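Local atomic coordinates of 2-oxo-1,2-dihydroquinoline 8-monooxygenase, oxygenase component (Pseudomonas putida, PDB entry 1Z03), a protein that probably hydroxylates 2-oxo-1,2-dihydroquinoline at carbon 8, as the oxygenase component of a Rieske-type monooxygenase carrying a [2Fe-2S] cluster and an iron ion. Residues Pro183-Ser188 and Val304-Glu309; Lys226-Val231 and His359-Ser364; Met262-Phe267 and Tyr292-Val297. All coordinates share one frame; numbering follows the deposited sequence.

Contact 1 of 3, residues Pro183-Ser188 and Val304-Glu309; sequences PLWPSS and VENWPE. With OCH (quinolin-2(1H)-one), chain I.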
loop_
_atom_site.group_PDB
_atom_site.type_symbol
_atom_site.label_atom_id
_atom_site.label_comp_id
_atom_site.label_asym_id
_atom_site.label_seq_id
_atom_site.Cartn_x
_atom_site.Cartn_y
_atom_site.Cartn_z
ATOM N N PRO A 183 47.528 10.450 -16.445
ATOM C CA PRO A 183 48.314 11.618 -16.861
ATOM C C PRO A 183 47.523 12.917 -17.034
ATOM O O PRO A 183 48.088 14.008 -16.945
ATOM C CB PRO A 183 48.946 11.151 -18.173
ATOM C CG PRO A 183 47.912 10.220 -18.726
ATOM C CD PRO A 183 47.532 9.420 -17.500
ATOM N N LEU A 184 46.218 12.801 -17.260
ATOM C CA LEU A 184 45.384 13.979 -17.487
ATOM C C LEU A 184 44.791 14.681 -16.262
ATOM O O LEU A 184 44.043 15.653 -16.411
ATOM C CB LEU A 184 44.261 13.624 -18.459
ATOM C CG LEU A 184 44.745 13.052 -19.790
ATOM C CD1 LEU A 184 43.549 12.740 -20.658
ATOM C CD2 LEU A 184 45.654 14.046 -20.489
ATOM N N TRP A 185 45.123 14.209 -15.063
ATOM C CA TRP A 185 44.612 14.835 -13.845
ATOM C C TRP A 185 45.326 14.400 -12.567
ATOM O O TRP A 185 45.841 13.283 -12.476
ATOM C CB TRP A 185 43.108 14.563 -13.698
ATOM C CG TRP A 185 42.742 13.097 -13.610
ATOM C CD1 TRP A 185 42.859 12.275 -12.518
ATOM C CD2 TRP A 185 42.204 12.288 -14.665
ATOM N NE1 TRP A 185 42.422 11.004 -12.832
ATOM C CE2 TRP A 185 42.015 10.986 -14.141
ATOM C CE3 TRP A 185 41.861 12.536 -16.002
ATOM C CZ2 TRP A 185 41.501 9.935 -14.910
ATOM C CZ3 TRP A 185 41.347 11.487 -16.772
ATOM C CH2 TRP A 185 41.174 10.203 -16.218
ATOM N N PRO A 186 45.380 15.293 -11.563
ATOM C CA PRO A 186 46.038 14.959 -10.298
ATOM C C PRO A 186 45.274 13.869 -9.551
ATOM O O PRO A 186 44.093 13.642 -9.813
ATOM C CB PRO A 186 46.066 16.302 -9.550
ATOM C CG PRO A 186 44.922 17.069 -10.144
ATOM C CD PRO A 186 44.998 16.717 -11.607
ATOM N N SER A 187 45.950 13.199 -8.626
ATOM C CA SER A 187 45.347 12.118 -7.854
ATOM C C SER A 187 44.118 12.493 -7.018
ATOM O O SER A 187 44.105 13.504 -6.318
ATOM C CB SER A 187 46.399 11.490 -6.940
ATOM O OG SER A 187 47.410 10.867 -7.707
ATOM N N SER A 188 43.090 11.654 -7.094
ATOM C CA SER A 188 41.866 11.875 -6.333
ATOM C C SER A 188 42.099 11.443 -4.894
ATOM O O SER A 188 42.664 10.375 -4.644
ATOM C CB SER A 188 40.708 11.054 -6.917
ATOM O OG SER A 188 40.307 11.546 -8.182
ATOM N N VAL A 304 34.379 8.842 -8.957
ATOM C CA VAL A 304 34.478 9.619 -10.182
ATOM C C VAL A 304 35.661 10.558 -10.001
ATOM O O VAL A 304 35.521 11.641 -9.432
ATOM C CB VAL A 304 33.198 10.446 -10.439
ATOM C CG1 VAL A 304 33.194 10.968 -11.880
ATOM C CG2 VAL A 304 31.973 9.593 -10.179
ATOM N N GLU A 305 36.827 10.123 -10.469
ATOM C CA GLU A 305 38.051 10.913 -10.353
ATOM C C GLU A 305 37.959 12.211 -11.128
ATOM O O GLU A 305 37.353 12.258 -12.196
ATOM C CB GLU A 305 39.249 10.132 -10.893
ATOM C CG GLU A 305 39.626 8.899 -10.117
ATOM C CD GLU A 305 40.534 8.010 -10.931
ATOM O OE1 GLU A 305 40.081 6.932 -11.384
ATOM O OE2 GLU A 305 41.701 8.413 -11.131
ATOM N N ASN A 306 38.576 13.253 -10.579
ATOM C CA ASN A 306 38.619 14.570 -11.201
ATOM C C ASN A 306 37.228 15.134 -11.485
ATOM O O ASN A 306 36.977 15.677 -12.562
ATOM C CB ASN A 306 39.434 14.499 -12.502
ATOM C CG ASN A 306 40.134 15.820 -12.836
ATOM O OD1 ASN A 306 40.897 16.347 -12.026
ATOM N ND2 ASN A 306 39.879 16.350 -14.032
ATOM N N TRP A 307 36.326 15.012 -10.518
ATOM C CA TRP A 307 34.966 15.521 -10.687
ATOM C C TRP A 307 34.484 16.238 -9.424
ATOM O O TRP A 307 34.622 15.719 -8.315
ATOM C CB TRP A 307 34.015 14.373 -11.034
ATOM C CG TRP A 307 32.641 14.825 -11.408
ATOM C CD1 TRP A 307 31.624 15.175 -10.556
ATOM C CD2 TRP A 307 32.150 15.055 -12.735
ATOM N NE1 TRP A 307 30.537 15.615 -11.275
ATOM C CE2 TRP A 307 30.833 15.553 -12.615
ATOM C CE3 TRP A 307 32.698 14.892 -14.018
ATOM C CZ2 TRP A 307 30.051 15.887 -13.729
ATOM C CZ3 TRP A 307 31.921 15.224 -15.128
ATOM C CH2 TRP A 307 30.611 15.717 -14.973
ATOM N N PRO A 308 33.897 17.436 -9.582
ATOM C CA PRO A 308 33.667 18.122 -10.860
ATOM C C PRO A 308 34.851 18.959 -11.355
ATOM O O PRO A 308 34.803 19.519 -12.446
ATOM C CB PRO A 308 32.443 18.978 -10.564
ATOM C CG PRO A 308 32.728 19.422 -9.156
ATOM C CD PRO A 308 33.234 18.157 -8.477
ATOM N N GLU A 309 35.903 19.036 -10.545
ATOM C CA GLU A 309 37.096 19.808 -10.876
ATOM C C GLU A 309 38.346 19.106 -10.359
ATOM O O GLU A 309 38.256 18.118 -9.631
ATOM C CB GLU A 309 37.013 21.196 -10.241
ATOM C CG GLU A 309 36.000 22.112 -10.874
ATOM C CD GLU A 309 35.818 23.375 -10.076
ATOM O OE1 GLU A 309 35.330 24.377 -10.644
ATOM O OE2 GLU A 309 36.158 23.360 -8.874
HETATM O O1 OCH I . 29.834 8.224 -16.167
HETATM N N2 OCH I . 29.357 8.991 -14.024
HETATM C C3 OCH I . 29.234 10.031 -13.067
HETATM C C4 OCH I . 28.823 9.751 -11.711
HETATM C C5 OCH I . 28.716 10.819 -10.820
HETATM C C6 OCH I . 29.002 12.157 -11.240
HETATM C C7 OCH I . 29.401 12.429 -12.547
HETATM C C8 OCH I . 29.525 11.399 -13.487
HETATM C C9 OCH I . 29.948 11.660 -14.896
HETATM C C10 OCH I . 30.058 10.663 -15.787
HETATM C C1 OCH I . 29.760 9.191 -15.407
HETATM O O HOH W 1 42.020 17.720 -15.556
HETATM O O HOH W 2 41.924 15.604 -9.833
HETATM O O HOH W 3 40.205 14.036 -8.157
HETATM O O HOH W 4 43.098 9.786 -9.356
#
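Trp185 lays one face of its indole over the side chain of Asn306, whose CB stands 4.1 Å from the centroid of the Trp185 five-membered ring and 25° off its normal, a CH-pi contact. The Asn306 amide is nearly coplanar with the indole, the two planes being 19° apart, but it is displaced past the ring onto the Trp185 methylene, so that OD1 of Asn306 lies 3.3 Å from CB of Trp185. The indole N-H is used at the ring edge: NE1 of Trp185 donates to OE2 of Glu305 at 3.2 Å, with the acceptor close to the indole plane. The carboxylate stands almost upright to the ring, and its oxygen is met from above the carboxylate plane. CG of Trp185 lies between the backbone N and the carbonyl carbon (chi1 60°), which swings the indole back over Asn306.

Water completes the interface. One molecule links Ser188 N to OE2 of Glu305, giving that oxygen a second donor, and another accepts from ND2 of Asn306 close to Leu184 O. OG of Ser188 packs 3.2 Å from CA of Glu305. The other carboxylate oxygen, OE1, forms a salt bridge with Arg293, while ND2 of Asn306 also reaches His291 O; both buried polar side chains are tied to residues beyond the two segments as well.

The contact brings the loop between strands 147-152 and 196-206 against the end of strand 301-305, in the sheet of the catalytic domain. Val304 points away from the loop and the Trp307 ring extends to the bound quinolinone, with CE2 of Trp307 3.4 Å from C7 of the ligand. Strand 293-297 borders this strand on one side and strand 313-320 on the other, while Pro308 beyond it rests on helix 339-361.

Contact 2 of 3, residues Lys226-Val231 and His359-Ser364; sequences KDNTIV and HGFNDS. With OCH (quinolin-2(1H)-one), chain I.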
loop_
_atom_site.group_PDB
_atom_site.type_symbol
_atom_site.label_atom_id
_atom_site.label_comp_id
_atom_site.label_asym_id
_atom_site.label_seq_id
_atom_site.Cartn_x
_atom_site.Cartn_y
_atom_site.Cartn_z
ATOM N N LYS A 226 22.541 15.654 -21.109
ATOM C CA LYS A 226 22.674 16.555 -22.250
ATOM C C LYS A 226 22.143 17.967 -21.992
ATOM O O LYS A 226 22.707 18.935 -22.490
ATOM C CB LYS A 226 21.963 15.974 -23.476
ATOM C CG LYS A 226 20.474 15.763 -23.269
ATOM C CD LYS A 226 19.772 15.273 -24.528
ATOM C CE LYS A 226 19.662 16.356 -25.587
ATOM N NZ LYS A 226 20.989 16.740 -26.131
ATOM N N ASP A 227 21.072 18.084 -21.211
ATOM C CA ASP A 227 20.463 19.386 -20.940
ATOM C C ASP A 227 20.747 20.008 -19.571
ATOM O O ASP A 227 20.199 21.068 -19.260
ATOM C CB ASP A 227 18.943 19.296 -21.121
ATOM C CG ASP A 227 18.540 18.910 -22.530
ATOM O OD1 ASP A 227 17.376 18.501 -22.713
ATOM O OD2 ASP A 227 19.375 19.023 -23.453
ATOM N N ASN A 228 21.582 19.374 -18.751
ATOM C CA ASN A 228 21.872 19.925 -17.430
ATOM C C ASN A 228 22.473 21.316 -17.534
ATOM O O ASN A 228 23.303 21.581 -18.396
ATOM C CB ASN A 228 22.816 19.018 -16.645
ATOM C CG ASN A 228 22.182 17.687 -16.288
ATOM O OD1 ASN A 228 20.961 17.525 -16.341
ATOM N ND2 ASN A 228 23.008 16.731 -15.909
ATOM N N THR A 229 22.057 22.194 -16.632
ATOM C CA THR A 229 22.522 23.573 -16.632
ATOM C C THR A 229 24.034 23.740 -16.523
ATOM O O THR A 229 24.618 24.571 -17.221
ATOM C CB THR A 229 21.862 24.368 -15.501
ATOM O OG1 THR A 229 20.472 24.046 -15.448
ATOM C CG2 THR A 229 21.981 25.837 -15.764
ATOM N N ILE A 230 24.673 22.955 -15.661
ATOM C CA ILE A 230 26.119 23.071 -15.495
ATOM C C ILE A 230 26.869 22.776 -16.786
ATOM O O ILE A 230 27.888 23.404 -17.087
ATOM C CB ILE A 230 26.653 22.138 -14.391
ATOM C CG1 ILE A 230 28.106 22.512 -14.081
ATOM C CG2 ILE A 230 26.573 20.681 -14.836
ATOM C CD1 ILE A 230 28.627 21.922 -12.811
ATOM N N VAL A 231 26.364 21.824 -17.558
ATOM C CA VAL A 231 27.010 21.477 -18.810
ATOM C C VAL A 231 27.096 22.682 -19.748
ATOM O O VAL A 231 28.131 22.911 -20.374
ATOM C CB VAL A 231 26.262 20.324 -19.506
ATOM C CG1 VAL A 231 26.826 20.096 -20.904
ATOM C CG2 VAL A 231 26.390 19.065 -18.662
ATOM N N HIS A 359 22.845 18.566 -7.037
ATOM C CA HIS A 359 21.469 18.832 -7.435
ATOM C C HIS A 359 21.630 19.324 -8.866
ATOM O O HIS A 359 22.640 19.931 -9.196
ATOM C CB HIS A 359 20.839 19.933 -6.584
ATOM C CG HIS A 359 20.419 19.477 -5.223
ATOM N ND1 HIS A 359 19.550 18.425 -5.028
ATOM C CD2 HIS A 359 20.753 19.923 -3.989
ATOM C CE1 HIS A 359 19.370 18.240 -3.733
ATOM N NE2 HIS A 359 20.090 19.135 -3.081
ATOM N N GLY A 360 20.655 19.071 -9.722
ATOM C CA GLY A 360 20.792 19.521 -11.094
ATOM C C GLY A 360 21.380 18.406 -11.933
ATOM O O GLY A 360 20.643 17.680 -12.603
ATOM N N PHE A 361 22.700 18.246 -11.884
ATOM C CA PHE A 361 23.342 17.190 -12.657
ATOM C C PHE A 361 22.870 15.806 -12.200
ATOM O O PHE A 361 22.295 15.047 -12.980
ATOM C CB PHE A 361 24.875 17.267 -12.536
ATOM C CG PHE A 361 25.606 16.347 -13.487
ATOM C CD1 PHE A 361 25.837 16.728 -14.807
ATOM C CD2 PHE A 361 26.035 15.090 -13.074
ATOM C CE1 PHE A 361 26.483 15.870 -15.698
ATOM C CE2 PHE A 361 26.681 14.227 -13.960
ATOM C CZ PHE A 361 26.905 14.618 -15.271
ATOM N N ASN A 362 23.098 15.485 -10.931
ATOM C CA ASN A 362 22.714 14.172 -10.422
ATOM C C ASN A 362 21.230 13.940 -10.177
ATOM O O ASN A 362 20.797 12.791 -10.061
ATOM C CB ASN A 362 23.509 13.843 -9.164
ATOM C CG ASN A 362 24.966 13.539 -9.467
ATOM O OD1 ASN A 362 25.868 14.270 -9.052
ATOM N ND2 ASN A 362 25.204 12.451 -10.205
ATOM N N ASP A 363 20.437 15.004 -10.106
ATOM C CA ASP A 363 19.004 14.821 -9.906
ATOM C C ASP A 363 18.436 14.060 -11.100
ATOM O O ASP A 363 17.488 13.300 -10.956
ATOM C CB ASP A 363 18.292 16.167 -9.746
ATOM C CG ASP A 363 18.417 16.736 -8.333
ATOM O OD1 ASP A 363 18.089 17.925 -8.147
ATOM O OD2 ASP A 363 18.831 16.005 -7.406
ATOM N N SER A 364 19.021 14.263 -12.280
ATOM C CA SER A 364 18.576 13.566 -13.488
ATOM C C SER A 364 18.724 12.058 -13.322
ATOM O O SER A 364 17.913 11.293 -13.839
ATOM C CB SER A 364 19.394 14.005 -14.702
ATOM O OG SER A 364 19.190 15.373 -15.010
HETATM O O1 OCH I . 29.834 8.224 -16.167
HETATM N N2 OCH I . 29.357 8.991 -14.024
HETATM C C3 OCH I . 29.234 10.031 -13.067
HETATM C C4 OCH I . 28.823 9.751 -11.711
HETATM C C5 OCH I . 28.716 10.819 -10.820
HETATM C C6 OCH I . 29.002 12.157 -11.240
HETATM C C7 OCH I . 29.401 12.429 -12.547
HETATM C C8 OCH I . 29.525 11.399 -13.487
HETATM C C9 OCH I . 29.948 11.660 -14.896
HETATM C C10 OCH I . 30.058 10.663 -15.787
HETATM C C1 OCH I . 29.760 9.191 -15.407
#
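The backbones of Lys226-Val231 and His359-Ser364 come nearest at Asn228 and Phe361, whose CA atoms lie 5.7 Å apart. Asn228 occupies the N-cap position of helix 229-233 without a capping bond from its side chain, while the facing segment holds a wider pi-type turn at 359-361, within helix 339-361, and leads on into helix 363-377. Here the amide of Asn228 crosses the Phe361 side chain at about a right angle, its plane 73° from the ring. Phe361 has CG anti to the backbone N (chi1 -171°), which carries the ring between helix 229-233 and the ligand. CG2 of Ile230 packs 4.0 Å from CD1 of Phe361, and CG2 of Val231 approaches the ring edge more loosely, 4.4 Å from CE1 of Phe361. On the ligand side, CE2 of Phe361 lies 3.6 Å from C7 of the quinolinone, and ND2 of Asn362 is 3.9 Å from its C5. Phe361 stacks on the iron ligand His225, and ND2 of Asn362 is hydrogen-bonded to another iron ligand, Asp365. These features mark the mononuclear iron site of a Rieske oxygenase, with its two-histidine, one-carboxylate set His221, His225 and Asp365, here joined to the wall of the substrate pocket.

Contact 3 of 3, residues Met262-Phe267 and Tyr292-Val297; sequences MMQWLF and YRTSVV. With OCH (quinolin-2(1H)-one), chain I.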
loop_
_atom_site.group_PDB
_atom_site.type_symbol
_atom_site.label_atom_id
_atom_site.label_comp_id
_atom_site.label_asym_id
_atom_site.label_seq_id
_atom_site.Cartn_x
_atom_site.Cartn_y
_atom_site.Cartn_z
ATOM N N MET A 262 36.424 -2.807 -10.397
ATOM C CA MET A 262 36.898 -2.600 -11.757
ATOM C C MET A 262 37.188 -1.131 -12.023
ATOM O O MET A 262 36.542 -0.247 -11.462
ATOM C CB MET A 262 35.849 -3.088 -12.754
ATOM C CG MET A 262 34.498 -2.411 -12.580
ATOM S SD MET A 262 33.217 -3.086 -13.636
ATOM C CE MET A 262 32.707 -1.673 -14.505
ATOM N N MET A 263 38.165 -0.889 -12.892
ATOM C CA MET A 263 38.560 0.459 -13.280
ATOM C C MET A 263 38.327 0.598 -14.783
ATOM O O MET A 263 38.806 -0.221 -15.571
ATOM C CB MET A 263 40.042 0.692 -12.958
ATOM C CG MET A 263 40.604 2.024 -13.442
ATOM S SD MET A 263 39.873 3.442 -12.589
ATOM C CE MET A 263 40.553 3.282 -10.982
ATOM N N GLN A 264 37.587 1.628 -15.180
ATOM C CA GLN A 264 37.314 1.850 -16.590
ATOM C C GLN A 264 38.367 2.811 -17.145
ATOM O O GLN A 264 38.598 3.881 -16.578
ATOM C CB GLN A 264 35.898 2.407 -16.759
ATOM C CG GLN A 264 34.853 1.563 -16.038
ATOM C CD GLN A 264 33.451 1.770 -16.562
ATOM O OE1 GLN A 264 32.867 2.846 -16.418
ATOM N NE2 GLN A 264 32.896 0.733 -17.176
ATOM N N TRP A 265 39.013 2.412 -18.238
ATOM C CA TRP A 265 40.067 3.224 -18.844
ATOM C C TRP A 265 39.530 4.379 -19.678
ATOM O O TRP A 265 39.788 4.463 -20.879
ATOM C CB TRP A 265 40.992 2.356 -19.713
ATOM C CG TRP A 265 41.725 1.289 -18.954
ATOM C CD1 TRP A 265 41.559 -0.060 -19.079
ATOM C CD2 TRP A 265 42.740 1.477 -17.953
ATOM N NE1 TRP A 265 42.405 -0.726 -18.219
ATOM C CE2 TRP A 265 43.140 0.191 -17.516
ATOM C CE3 TRP A 265 43.350 2.606 -17.383
ATOM C CZ2 TRP A 265 44.121 0.001 -16.538
ATOM C CZ3 TRP A 265 44.329 2.418 -16.407
ATOM C CH2 TRP A 265 44.703 1.122 -15.996
ATOM N N LEU A 266 38.786 5.274 -19.037
ATOM C CA LEU A 266 38.234 6.422 -19.737
ATOM C C LEU A 266 39.372 7.351 -20.165
ATOM O O LEU A 266 40.415 7.430 -19.505
ATOM C CB LEU A 266 37.247 7.176 -18.834
ATOM C CG LEU A 266 36.116 6.339 -18.229
ATOM C CD1 LEU A 266 35.029 7.262 -17.685
ATOM C CD2 LEU A 266 35.544 5.414 -19.289
ATOM N N PHE A 267 39.161 8.044 -21.276
ATOM C CA PHE A 267 40.147 8.972 -21.808
ATOM C C PHE A 267 41.460 8.321 -22.239
ATOM O O PHE A 267 42.549 8.811 -21.938
ATOM C CB PHE A 267 40.391 10.118 -20.815
ATOM C CG PHE A 267 39.187 11.001 -20.629
ATOM C CD1 PHE A 267 38.149 10.620 -19.782
ATOM C CD2 PHE A 267 39.043 12.164 -21.380
ATOM C CE1 PHE A 267 36.980 11.376 -19.691
ATOM C CE2 PHE A 267 37.885 12.929 -21.299
ATOM C CZ PHE A 267 36.847 12.534 -20.453
ATOM N N TYR A 292 37.618 12.886 -16.606
ATOM C CA TYR A 292 37.213 12.178 -15.398
ATOM C C TYR A 292 37.293 10.678 -15.661
ATOM O O TYR A 292 37.445 10.245 -16.804
ATOM C CB TYR A 292 35.780 12.569 -15.036
ATOM C CG TYR A 292 34.783 12.162 -16.096
ATOM C CD1 TYR A 292 34.239 10.874 -16.114
ATOM C CD2 TYR A 292 34.427 13.039 -17.119
ATOM C CE1 TYR A 292 33.372 10.474 -17.120
ATOM C CE2 TYR A 292 33.557 12.643 -18.135
ATOM C CZ TYR A 292 33.037 11.359 -18.124
ATOM O OH TYR A 292 32.191 10.961 -19.130
ATOM N N ARG A 293 37.180 9.887 -14.601
ATOM C CA ARG A 293 37.242 8.441 -14.731
ATOM C C ARG A 293 36.413 7.749 -13.656
ATOM O O ARG A 293 36.486 8.095 -12.478
ATOM C CB ARG A 293 38.690 7.965 -14.645
ATOM C CG ARG A 293 38.846 6.472 -14.839
ATOM C CD ARG A 293 40.297 6.106 -15.046
ATOM N NE ARG A 293 41.131 6.413 -13.891
ATOM C CZ ARG A 293 42.456 6.271 -13.876
ATOM N NH1 ARG A 293 43.146 6.562 -12.784
ATOM N NH2 ARG A 293 43.090 5.851 -14.964
ATOM N N THR A 294 35.633 6.759 -14.066
ATOM C CA THR A 294 34.792 6.032 -13.128
ATOM C C THR A 294 35.259 4.606 -12.847
ATOM O O THR A 294 35.798 3.916 -13.718
ATOM C CB THR A 294 33.328 5.978 -13.619
ATOM O OG1 THR A 294 33.289 5.438 -14.943
ATOM C CG2 THR A 294 32.714 7.366 -13.637
ATOM N N SER A 295 35.035 4.178 -11.610
ATOM C CA SER A 295 35.390 2.844 -11.154
ATOM C C SER A 295 34.357 2.464 -10.098
ATOM O O SER A 295 33.726 3.342 -9.508
ATOM C CB SER A 295 36.786 2.846 -10.525
ATOM O OG SER A 295 36.837 3.676 -9.373
ATOM N N VAL A 296 34.169 1.165 -9.874
ATOM C CA VAL A 296 33.224 0.711 -8.867
ATOM C C VAL A 296 33.782 -0.516 -8.146
ATOM O O VAL A 296 34.409 -1.380 -8.764
ATOM C CB VAL A 296 31.845 0.389 -9.501
ATOM C CG1 VAL A 296 31.986 -0.693 -10.556
ATOM C CG2 VAL A 296 30.856 -0.034 -8.415
ATOM N N VAL A 297 33.568 -0.569 -6.833
ATOM C CA VAL A 297 34.046 -1.678 -6.013
ATOM C C VAL A 297 32.933 -2.165 -5.077
ATOM O O VAL A 297 32.006 -1.413 -4.763
ATOM C CB VAL A 297 35.281 -1.252 -5.136
ATOM C CG1 VAL A 297 36.404 -0.712 -6.014
ATOM C CG2 VAL A 297 34.872 -0.200 -4.119
HETATM O O1 OCH I . 29.834 8.224 -16.167
HETATM N N2 OCH I . 29.357 8.991 -14.024
HETATM C C3 OCH I . 29.234 10.031 -13.067
HETATM C C4 OCH I . 28.823 9.751 -11.711
HETATM C C5 OCH I . 28.716 10.819 -10.820
HETATM C C6 OCH I . 29.002 12.157 -11.240
HETATM C C7 OCH I . 29.401 12.429 -12.547
HETATM C C8 OCH I . 29.525 11.399 -13.487
HETATM C C9 OCH I . 29.948 11.660 -14.896
HETATM C C10 OCH I . 30.058 10.663 -15.787
HETATM C C1 OCH I . 29.760 9.191 -15.407
HETATM O O HOH W 5 42.240 5.886 -17.790
#
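Phe267 turns the edge of its ring to one face of Tyr292 in a T-shaped pair, with centroids 5.3 Å apart and planes at 75°. The opposite face of Tyr292 lies toward the quinolinone, and its CE1 is 3.6 Å from C10 of the ligand. CD1 of Leu266 approaches the phenol ring, 3.7 Å from CE1 of Tyr292. Further along, SD of Met263 sits over one face of the Arg293 guanidinium, 3.5 Å from NE; a bend of Met263 at chi2 (66°) curls the sulfur onto that face. Met262 and Val296 pack on the other side of the sheet, CG to CG1. Between the two layers of side chains, strands 261-264 and 293-297 run antiparallel, with Met262 and Val296 a hydrogen-bonded pair and Gln264 N bonded to Thr294 O.

OE1 of Gln264 is 3.0 Å from OG1 of Thr294, with NE2 hydrogen-bonded to Ser393. CG2 of Thr294 lies 3.7 Å from N2 of the quinolinone. The chemistry divides accordingly: Tyr292 and Thr294 present mainly apolar surface to the substrate, whereas the Arg293 guanidinium is directed away, held beside Glu305 by Phe180 O, Pro181 O and a water shared with Leu266 O; that carboxylate probably offsets its charge.

Overall arrangement
From the N terminus, the chain first passes through 183-188, which opens contact 1, and then 226-231, which opens contact 2. Contact 3 follows, closing its short loop between 262-267 and 292-297 inside both longer ones. Contact 1 closes at 304-309, before contact 2 closes at 359-364, so these two loops cross. Contacts 1 and 3 share neighbouring strands of one antiparallel sheet and are joined by the Glu305-Arg293 salt bridge. Contact 2 lies on the helices beside the iron and meets contact 1 where Trp307 packs on Phe361, whereas contacts 2 and 3 do not touch. All three reach the quinolinone, contact 1 through 304-309 alone; sheet and helices meet round the pocket, with 183-188 behind.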